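Side-chain contacts in nucleocapsid (Crimean-congo hemorrhagic fever virus, PDB 4AKL), which binds single- and double-stranded RNA, probably packages the viral genome, and probably also cuts double-stranded DNA without sequence preference: residues E196-E199 / W200-F204; D172-R175 / R176-I180; Q370-I373 / Y374-P377. All blocks are in the same frame, centred on the assembly; numbering follows the deposited sequence.

Contact 1. Residues E196-E199 / W200-F204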
loop_
_atom_site.group_PDB
_atom_site.type_symbol
_atom_site.label_atom_id
_atom_site.label_comp_id
_atom_site.label_asym_id
_atom_site.label_seq_id
_atom_site.Cartn_x
_atom_site.Cartn_y
_atom_site.Cartn_z
ATOM N N GLU A 196 -21.065 -29.685 -5.468
ATOM C CA GLU A 196 -20.997 -30.961 -4.701
ATOM C C GLU A 196 -19.570 -31.370 -4.245
ATOM O O GLU A 196 -19.428 -32.040 -3.205
ATOM C CB GLU A 196 -21.662 -32.098 -5.513
ATOM C CG GLU A 196 -23.212 -31.929 -5.586
ATOM C CD GLU A 196 -23.858 -32.443 -6.883
ATOM O OE1 GLU A 196 -23.782 -33.668 -7.183
ATOM O OE2 GLU A 196 -24.466 -31.597 -7.592
ATOM N N HIS A 197 -18.540 -30.964 -5.014
ATOM C CA HIS A 197 -17.126 -31.287 -4.700
ATOM C C HIS A 197 -16.610 -30.359 -3.614
ATOM O O HIS A 197 -15.905 -30.782 -2.697
ATOM C CB HIS A 197 -16.240 -31.234 -5.954
ATOM C CG HIS A 197 -16.642 -32.221 -7.008
ATOM N ND1 HIS A 197 -16.181 -32.155 -8.306
ATOM C CD2 HIS A 197 -17.485 -33.287 -6.960
ATOM C CE1 HIS A 197 -16.709 -33.149 -9.006
ATOM N NE2 HIS A 197 -17.504 -33.847 -8.214
ATOM N N VAL A 198 -16.979 -29.096 -3.727
ATOM C CA VAL A 198 -16.724 -28.113 -2.684
ATOM C C VAL A 198 -17.310 -28.615 -1.341
ATOM O O VAL A 198 -16.670 -28.537 -0.303
ATOM C CB VAL A 198 -17.339 -26.736 -3.062
ATOM C CG1 VAL A 198 -17.176 -25.731 -1.935
ATOM C CG2 VAL A 198 -16.719 -26.206 -4.352
ATOM N N GLU A 199 -18.525 -29.143 -1.386
ATOM C CA GLU A 199 -19.209 -29.608 -0.180
ATOM C C GLU A 199 -18.529 -30.877 0.409
ATOM O O GLU A 199 -18.552 -31.088 1.629
ATOM C CB GLU A 199 -20.714 -29.786 -0.497
ATOM C CG GLU A 199 -21.629 -30.247 0.640
ATOM C CD GLU A 199 -21.584 -29.377 1.887
ATOM O OE1 GLU A 199 -21.747 -28.127 1.783
ATOM O OE2 GLU A 199 -21.394 -29.953 2.983
ATOM N N TRP A 200 -17.913 -31.697 -0.450
ATOM C CA TRP A 200 -17.133 -32.860 -0.000
ATOM C C TRP A 200 -15.906 -32.405 0.766
ATOM O O TRP A 200 -15.545 -33.003 1.795
ATOM C CB TRP A 200 -16.676 -33.715 -1.194
ATOM C CG TRP A 200 -15.899 -34.978 -0.838
ATOM C CD1 TRP A 200 -16.404 -36.243 -0.718
ATOM C CD2 TRP A 200 -14.480 -35.092 -0.572
ATOM N NE1 TRP A 200 -15.403 -37.120 -0.393
ATOM C CE2 TRP A 200 -14.216 -36.446 -0.294
ATOM C CE3 TRP A 200 -13.420 -34.179 -0.540
ATOM C CZ2 TRP A 200 -12.934 -36.923 0.012
ATOM C CZ3 TRP A 200 -12.125 -34.661 -0.225
ATOM C CH2 TRP A 200 -11.912 -36.024 0.050
ATOM N N CYS A 201 -15.258 -31.351 0.251
ATOM C CA CYS A 201 -14.084 -30.782 0.894
ATOM C C CYS A 201 -14.428 -30.217 2.266
ATOM O O CYS A 201 -13.682 -30.441 3.229
ATOM C CB CYS A 201 -13.440 -29.694 0.013
ATOM S SG CYS A 201 -12.635 -30.337 -1.468
ATOM N N ARG A 202 -15.556 -29.499 2.354
ATOM C CA ARG A 202 -16.004 -28.909 3.619
ATOM C C ARG A 202 -16.170 -29.994 4.684
ATOM O O ARG A 202 -15.775 -29.809 5.814
ATOM C CB ARG A 202 -17.303 -28.095 3.437
ATOM C CG ARG A 202 -17.777 -27.310 4.721
ATOM C CD ARG A 202 -18.937 -26.287 4.463
ATOM N NE ARG A 202 -19.529 -26.484 3.131
ATOM C CZ ARG A 202 -19.507 -25.616 2.109
ATOM N NH1 ARG A 202 -18.954 -24.389 2.207
ATOM N NH2 ARG A 202 -20.085 -25.980 0.957
ATOM N N GLU A 203 -16.732 -31.134 4.304
ATOM C CA GLU A 203 -16.878 -32.262 5.241
ATOM C C GLU A 203 -15.513 -32.939 5.584
ATOM O O GLU A 203 -15.227 -33.221 6.757
ATOM C CB GLU A 203 -17.876 -33.271 4.699
ATOM C CG GLU A 203 -19.354 -32.799 4.791
ATOM C CD GLU A 203 -19.914 -32.827 6.222
ATOM O OE1 GLU A 203 -19.539 -33.724 7.014
ATOM O OE2 GLU A 203 -20.726 -31.945 6.555
ATOM N N PHE A 204 -14.694 -33.179 4.559
ATOM C CA PHE A 204 -13.364 -33.787 4.726
ATOM C C PHE A 204 -12.518 -33.025 5.766
ATOM O O PHE A 204 -11.976 -33.631 6.691
ATOM C CB PHE A 204 -12.634 -33.829 3.376
ATOM C CG PHE A 204 -11.214 -34.301 3.460
ATOM C CD1 PHE A 204 -10.927 -35.665 3.589
ATOM C CD2 PHE A 204 -10.151 -33.385 3.409
ATOM C CE1 PHE A 204 -9.607 -36.117 3.664
ATOM C CE2 PHE A 204 -8.810 -33.835 3.489
ATOM C CZ PHE A 204 -8.551 -35.215 3.614
#
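Val-198 O accepts from Arg-202 N at 3.0 Å and Glu-199 O accepts from Glu-203 N at 3.2 Å, two i to i+4 bonds of a regular alpha helix, with N-H...O angles near 158°; the same pattern joins Cys-201 N to His-197 O and, less straight, Trp-200 N to Glu-196 O. One turn of helix thus sets Glu-199 beside Arg-202, and their side chains make an i to i+3 salt bridge. Arg-202 grips side-on: NH2 lies 2.8 Å and NE 3.1 Å from the same oxygen, Glu-199 OE1, so both bonds converge on one atom. Both donors reach OE1 from one face of the carboxylate, well above its plane, whereas the oxygen itself sits near the plane of the guanidinium, at its edge. The two flat groups are turned 31° against each other. The glutamate leaves the helix with CG anti to its N and bends at chi2; the arginine chain turns at chi3 (12°), a nearly eclipsed torsion, probably strained, that swings the NE/NH2 edge back toward the glutamate. Val-198 CG1 also comes within 4.1 Å of Arg-202 NH2, obliquely to the guanidinium.

The turn belongs to the short helix 195-204, which packs against helix 230-242: Val-198 touches Lys-237 and Leu-238, and Arg-202 touches Leu-238 and Glu-242. Another face carries aromatic packing, where His-197 and Trp-200 each meet Trp-217 edge-to-face, while Phe-204 CB lies above one face of the Trp-200 indole, toward its rim.

Glu-199 and Glu-203 run alongside each other, their OE2 atoms 4.1 Å apart. This proximity of like charges is probably eased by Arg-202 on Glu-199 and by Lys-206 and Lys-208, which form salt bridges with Glu-203.

Contact 2. Residues D172-R175 / R176-I180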
loop_
_atom_site.group_PDB
_atom_site.type_symbol
_atom_site.label_atom_id
_atom_site.label_comp_id
_atom_site.label_asym_id
_atom_site.label_seq_id
_atom_site.Cartn_x
_atom_site.Cartn_y
_atom_site.Cartn_z
ATOM N N ASP A 172 -12.205 5.119 -16.049
ATOM C CA ASP A 172 -10.855 4.843 -16.477
ATOM C C ASP A 172 -10.207 3.842 -15.513
ATOM O O ASP A 172 -9.412 2.992 -15.927
ATOM C CB ASP A 172 -10.024 6.119 -16.521
ATOM C CG ASP A 172 -8.635 5.868 -17.057
ATOM O OD1 ASP A 172 -8.507 5.333 -18.180
ATOM O OD2 ASP A 172 -7.705 6.193 -16.345
ATOM N N MET A 173 -10.541 3.956 -14.234
ATOM C CA MET A 173 -9.971 3.058 -13.230
ATOM C C MET A 173 -10.459 1.645 -13.521
ATOM O O MET A 173 -9.646 0.733 -13.537
ATOM C CB MET A 173 -10.294 3.516 -11.790
ATOM C CG MET A 173 -9.642 4.834 -11.417
ATOM S SD MET A 173 -10.403 5.833 -10.094
ATOM C CE MET A 173 -9.999 4.876 -8.625
ATOM N N ILE A 174 -11.762 1.471 -13.783
ATOM C CA ILE A 174 -12.334 0.133 -14.135
ATOM C C ILE A 174 -11.792 -0.397 -15.472
ATOM O O ILE A 174 -11.548 -1.603 -15.607
ATOM C CB ILE A 174 -13.895 0.141 -14.154
ATOM C CG1 ILE A 174 -14.476 0.458 -12.755
ATOM C CG2 ILE A 174 -14.482 -1.242 -14.633
ATOM C CD1 ILE A 174 -16.013 0.767 -12.755
ATOM N N ARG A 175 -11.628 0.488 -16.465
ATOM C CA ARG A 175 -10.925 0.146 -17.712
ATOM C C ARG A 175 -9.532 -0.465 -17.412
ATOM O O ARG A 175 -9.153 -1.473 -18.016
ATOM C CB ARG A 175 -10.755 1.379 -18.607
ATOM C CG ARG A 175 -9.992 1.135 -19.937
ATOM C CD ARG A 175 -9.638 2.437 -20.622
ATOM N NE ARG A 175 -8.551 3.156 -19.936
ATOM C CZ ARG A 175 -7.240 2.964 -20.127
ATOM N NH1 ARG A 175 -6.785 2.060 -20.987
ATOM N NH2 ARG A 175 -6.376 3.692 -19.436
ATOM N N ARG A 176 -8.787 0.164 -16.480
ATOM C CA ARG A 176 -7.430 -0.294 -16.072
ATOM C C ARG A 176 -7.469 -1.631 -15.334
ATOM O O ARG A 176 -6.727 -2.553 -15.647
ATOM C CB ARG A 176 -6.705 0.767 -15.199
ATOM C CG ARG A 176 -6.218 1.988 -15.978
ATOM C CD ARG A 176 -5.857 3.189 -15.041
ATOM N NE ARG A 176 -5.613 4.362 -15.870
ATOM C CZ ARG A 176 -4.475 4.647 -16.493
ATOM N NH1 ARG A 176 -3.405 3.852 -16.377
ATOM N NH2 ARG A 176 -4.391 5.744 -17.245
ATOM N N ARG A 177 -8.345 -1.710 -14.354
ATOM C CA ARG A 177 -8.558 -2.909 -13.582
ATOM C C ARG A 177 -8.904 -4.083 -14.500
ATOM O O ARG A 177 -8.335 -5.167 -14.342
ATOM C CB ARG A 177 -9.666 -2.655 -12.566
ATOM C CG ARG A 177 -9.969 -3.790 -11.579
ATOM C CD ARG A 177 -11.000 -3.318 -10.500
ATOM N NE ARG A 177 -11.349 -4.427 -9.604
ATOM C CZ ARG A 177 -12.228 -5.398 -9.880
ATOM N NH1 ARG A 177 -12.897 -5.427 -11.043
ATOM N NH2 ARG A 177 -12.450 -6.364 -8.978
ATOM N N ASN A 178 -9.806 -3.866 -15.461
ATOM C CA ASN A 178 -10.198 -4.920 -16.411
ATOM C C ASN A 178 -9.102 -5.366 -17.355
ATOM O O ASN A 178 -9.027 -6.543 -17.689
ATOM C CB ASN A 178 -11.412 -4.505 -17.253
ATOM C CG ASN A 178 -12.709 -4.519 -16.466
ATOM O OD1 ASN A 178 -12.746 -4.836 -15.270
ATOM N ND2 ASN A 178 -13.778 -4.164 -17.139
ATOM N N LEU A 179 -8.274 -4.428 -17.805
ATOM C CA LEU A 179 -7.077 -4.760 -18.578
ATOM C C LEU A 179 -6.147 -5.646 -17.754
ATOM O O LEU A 179 -5.648 -6.643 -18.264
ATOM C CB LEU A 179 -6.299 -3.501 -19.035
ATOM C CG LEU A 179 -6.809 -2.710 -20.259
ATOM C CD1 LEU A 179 -5.866 -1.541 -20.639
ATOM C CD2 LEU A 179 -7.028 -3.637 -21.461
ATOM N N ILE A 180 -5.921 -5.269 -16.489
ATOM C CA ILE A 180 -5.089 -6.056 -15.583
ATOM C C ILE A 180 -5.659 -7.478 -15.468
ATOM O O ILE A 180 -4.955 -8.432 -15.753
ATOM C CB ILE A 180 -4.940 -5.389 -14.191
ATOM C CG1 ILE A 180 -4.077 -4.116 -14.291
ATOM C CG2 ILE A 180 -4.312 -6.353 -13.193
ATOM C CD1 ILE A 180 -4.273 -3.135 -13.136
#
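Arg-176 can be followed outward along the face it shares with Asp-172. Its CB lies 3.4 Å from Met-173 O, and CG comes 3.3 Å from Asp-172 O, the carbonyl that also accepts from Arg-176 N. From CG the chain runs extended to NE, passing CD alongside Asp-172 OD2. NE then gives a nearly straight bond to that oxygen, 2.8 Å with an N-H...O angle of 175°; OD2 lies in the guanidinium plane, but the donor approaches from above the carboxylate, the two planes being 82° apart. At the tip, NH1 donates to Met-446 O, and NH2 makes a weak hydrogen bond to Ile-443 O.

The other carboxylate oxygen, Asp-172 OD1, is held by Arg-175, whose NE (2.8 Å) and NH2 (3.0 Å) both donate to it side-on. A bend at chi3 (73°) brings that edge back to the aspartate. Arg-175 NH2 also rests over one face of the Arg-176 guanidinium, 3.6 Å from its CZ, and the shared carboxylate probably offsets the two positive charges. Arg-175 NH1 packs on Leu-179 CD1. One acid clasped by bases at i+3 and i+4 on helix 163-181, beside the loop Ile-443 to Met-446, is a helical salt-bridge network.

Contact 3. Residues Q370-I373 / Y374-P377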
loop_
_atom_site.group_PDB
_atom_site.type_symbol
_atom_site.label_atom_id
_atom_site.label_comp_id
_atom_site.label_asym_id
_atom_site.label_seq_id
_atom_site.Cartn_x
_atom_site.Cartn_y
_atom_site.Cartn_z
ATOM N N GLN A 370 8.312 -3.622 -17.215
ATOM C CA GLN A 370 6.880 -3.893 -17.410
ATOM C C GLN A 370 6.022 -2.684 -17.015
ATOM O O GLN A 370 6.538 -1.638 -16.616
ATOM C CB GLN A 370 6.483 -5.128 -16.568
ATOM C CG GLN A 370 7.307 -6.422 -16.860
ATOM C CD GLN A 370 7.049 -6.959 -18.214
ATOM O OE1 GLN A 370 5.922 -6.835 -18.742
ATOM N NE2 GLN A 370 8.087 -7.575 -18.825
ATOM N N ASN A 371 4.699 -2.840 -17.124
ATOM C CA ASN A 371 3.775 -1.812 -16.645
ATOM C C ASN A 371 4.026 -1.576 -15.152
ATOM O O ASN A 371 4.050 -2.506 -14.380
ATOM C CB ASN A 371 2.338 -2.227 -16.882
ATOM C CG ASN A 371 1.359 -1.102 -16.643
ATOM O OD1 ASN A 371 1.399 -0.435 -15.624
ATOM N ND2 ASN A 371 0.477 -0.899 -17.580
ATOM N N ARG A 372 4.210 -0.309 -14.786
ATOM C CA ARG A 372 4.511 0.088 -13.430
ATOM C C ARG A 372 3.530 -0.292 -12.401
ATOM O O ARG A 372 3.873 -0.372 -11.246
ATOM C CB ARG A 372 4.666 1.619 -13.346
ATOM C CG ARG A 372 6.065 2.118 -13.440
ATOM C CD ARG A 372 6.836 1.469 -14.506
ATOM N NE ARG A 372 8.063 2.138 -14.989
ATOM C CZ ARG A 372 8.728 3.211 -14.490
ATOM N NH1 ARG A 372 8.372 3.920 -13.402
ATOM N NH2 ARG A 372 9.821 3.596 -15.145
ATOM N N ILE A 373 2.296 -0.517 -12.794
ATOM C CA ILE A 373 1.296 -0.941 -11.865
ATOM C C ILE A 373 1.750 -2.262 -11.188
ATOM O O ILE A 373 1.344 -2.582 -10.043
ATOM C CB ILE A 373 -0.079 -1.055 -12.599
ATOM C CG1 ILE A 373 -1.265 -1.073 -11.622
ATOM C CG2 ILE A 373 -0.110 -2.321 -13.504
ATOM C CD1 ILE A 373 -1.442 0.185 -10.666
ATOM N N TYR A 374 2.594 -3.031 -11.878
ATOM C CA TYR A 374 3.027 -4.291 -11.347
ATOM C C TYR A 374 4.200 -4.254 -10.383
ATOM O O TYR A 374 4.491 -5.264 -9.737
ATOM C CB TYR A 374 3.407 -5.216 -12.481
ATOM C CG TYR A 374 2.249 -5.632 -13.313
ATOM C CD1 TYR A 374 1.160 -6.297 -12.739
ATOM C CD2 TYR A 374 2.242 -5.409 -14.694
ATOM C CE1 TYR A 374 0.079 -6.715 -13.498
ATOM C CE2 TYR A 374 1.177 -5.823 -15.460
ATOM C CZ TYR A 374 0.089 -6.480 -14.844
ATOM O OH TYR A 374 -0.968 -6.888 -15.594
ATOM N N MET A 375 4.871 -3.126 -10.308
ATOM C CA MET A 375 6.059 -2.978 -9.471
ATOM C C MET A 375 5.802 -3.371 -8.042
ATOM O O MET A 375 4.720 -3.099 -7.512
ATOM C CB MET A 375 6.529 -1.517 -9.499
ATOM C CG MET A 375 7.868 -1.300 -8.882
ATOM S SD MET A 375 8.430 0.416 -9.099
ATOM C CE MET A 375 8.927 0.383 -10.771
ATOM N N HIS A 376 6.776 -3.998 -7.422
ATOM C CA HIS A 376 6.682 -4.361 -5.977
ATOM C C HIS A 376 6.661 -3.099 -5.163
ATOM O O HIS A 376 7.388 -2.125 -5.480
ATOM C CB HIS A 376 7.825 -5.262 -5.580
ATOM C CG HIS A 376 7.728 -5.844 -4.197
ATOM N ND1 HIS A 376 8.016 -5.121 -3.068
ATOM C CD2 HIS A 376 7.410 -7.091 -3.773
ATOM C CE1 HIS A 376 7.871 -5.891 -2.008
ATOM N NE2 HIS A 376 7.510 -7.096 -2.408
ATOM N N PRO A 377 5.835 -3.076 -4.064
ATOM C CA PRO A 377 5.651 -1.856 -3.289
ATOM C C PRO A 377 6.813 -1.339 -2.482
ATOM O O PRO A 377 6.724 -0.220 -1.912
ATOM C CB PRO A 377 4.520 -2.231 -2.315
ATOM C CG PRO A 377 4.550 -3.708 -2.202
ATOM C CD PRO A 377 4.897 -4.121 -3.610
#
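Over one face of the Tyr-374 ring sits the methyl Ile-373 CG2, 4.0 Å from the ring centroid and only 8° off the normal, a CH-pi contact between sequence neighbours. Asn-371 CB approaches the CD2-CE2 side of the ring obliquely, 3.9 Å from Tyr-374 CD2, from the same side of the plane as the methyl, while Asn-371 O also comes in obliquely, 3.4 Å from the same CD2. The methyl reaches the ring because CG2 occupies the position between the backbone N and the carbonyl carbon of Ile-373, with CG1 anti to that N (chi1 -162°); the two side chains cross rather than run together.

The backbone beneath is an Asx turn leading into a short 3-10 turn. Asn-371 OD1 takes the N-H of Ile-373 on a lone pair, in the carbonyl plane, at 3.0 Å and with an angle of 170°. Two i to i+3 bonds follow: Tyr-374 N to Asn-371 O at 2.9 Å and Met-375 N to Arg-372 O at 3.1 Å.

Asp-447 OD2 accepts from Arg-372 N at the start of the turn, and Ile-448, next to Asp-447 in the loop before helix 450-460, touches Ile-373. Beyond the turn, the chain passes inward to His-376, whose NE2 is bonded to Gln-122 O. A triethylene glycol, probably from the crystallisation liquor, lies about 4 Å from the Tyr-374 side chain.

Along the chain the order is contact 2, contact 1, contact 3, in series and without overlap. Contacts 2 and 1 lie on consecutive helices, 163-181 and 195-204, yet their centres are about 35 Å apart; residues 183-191 between the helices are not modelled. Contact 3, in the loop between helices 355-360 and 385-392, is remote in sequence from contact 2 but only about 15 Å from it centre to centre. The two touch where Ile-180 CD1 packs 3.9 Å from Ile-373 CG1, joining distant sequence regions within the main body. Contact 1, its centre about 37 Å from that of contact 3 and about 35 Å from the centre of the chain, belongs to an outlying helical part of the nucleocapsid.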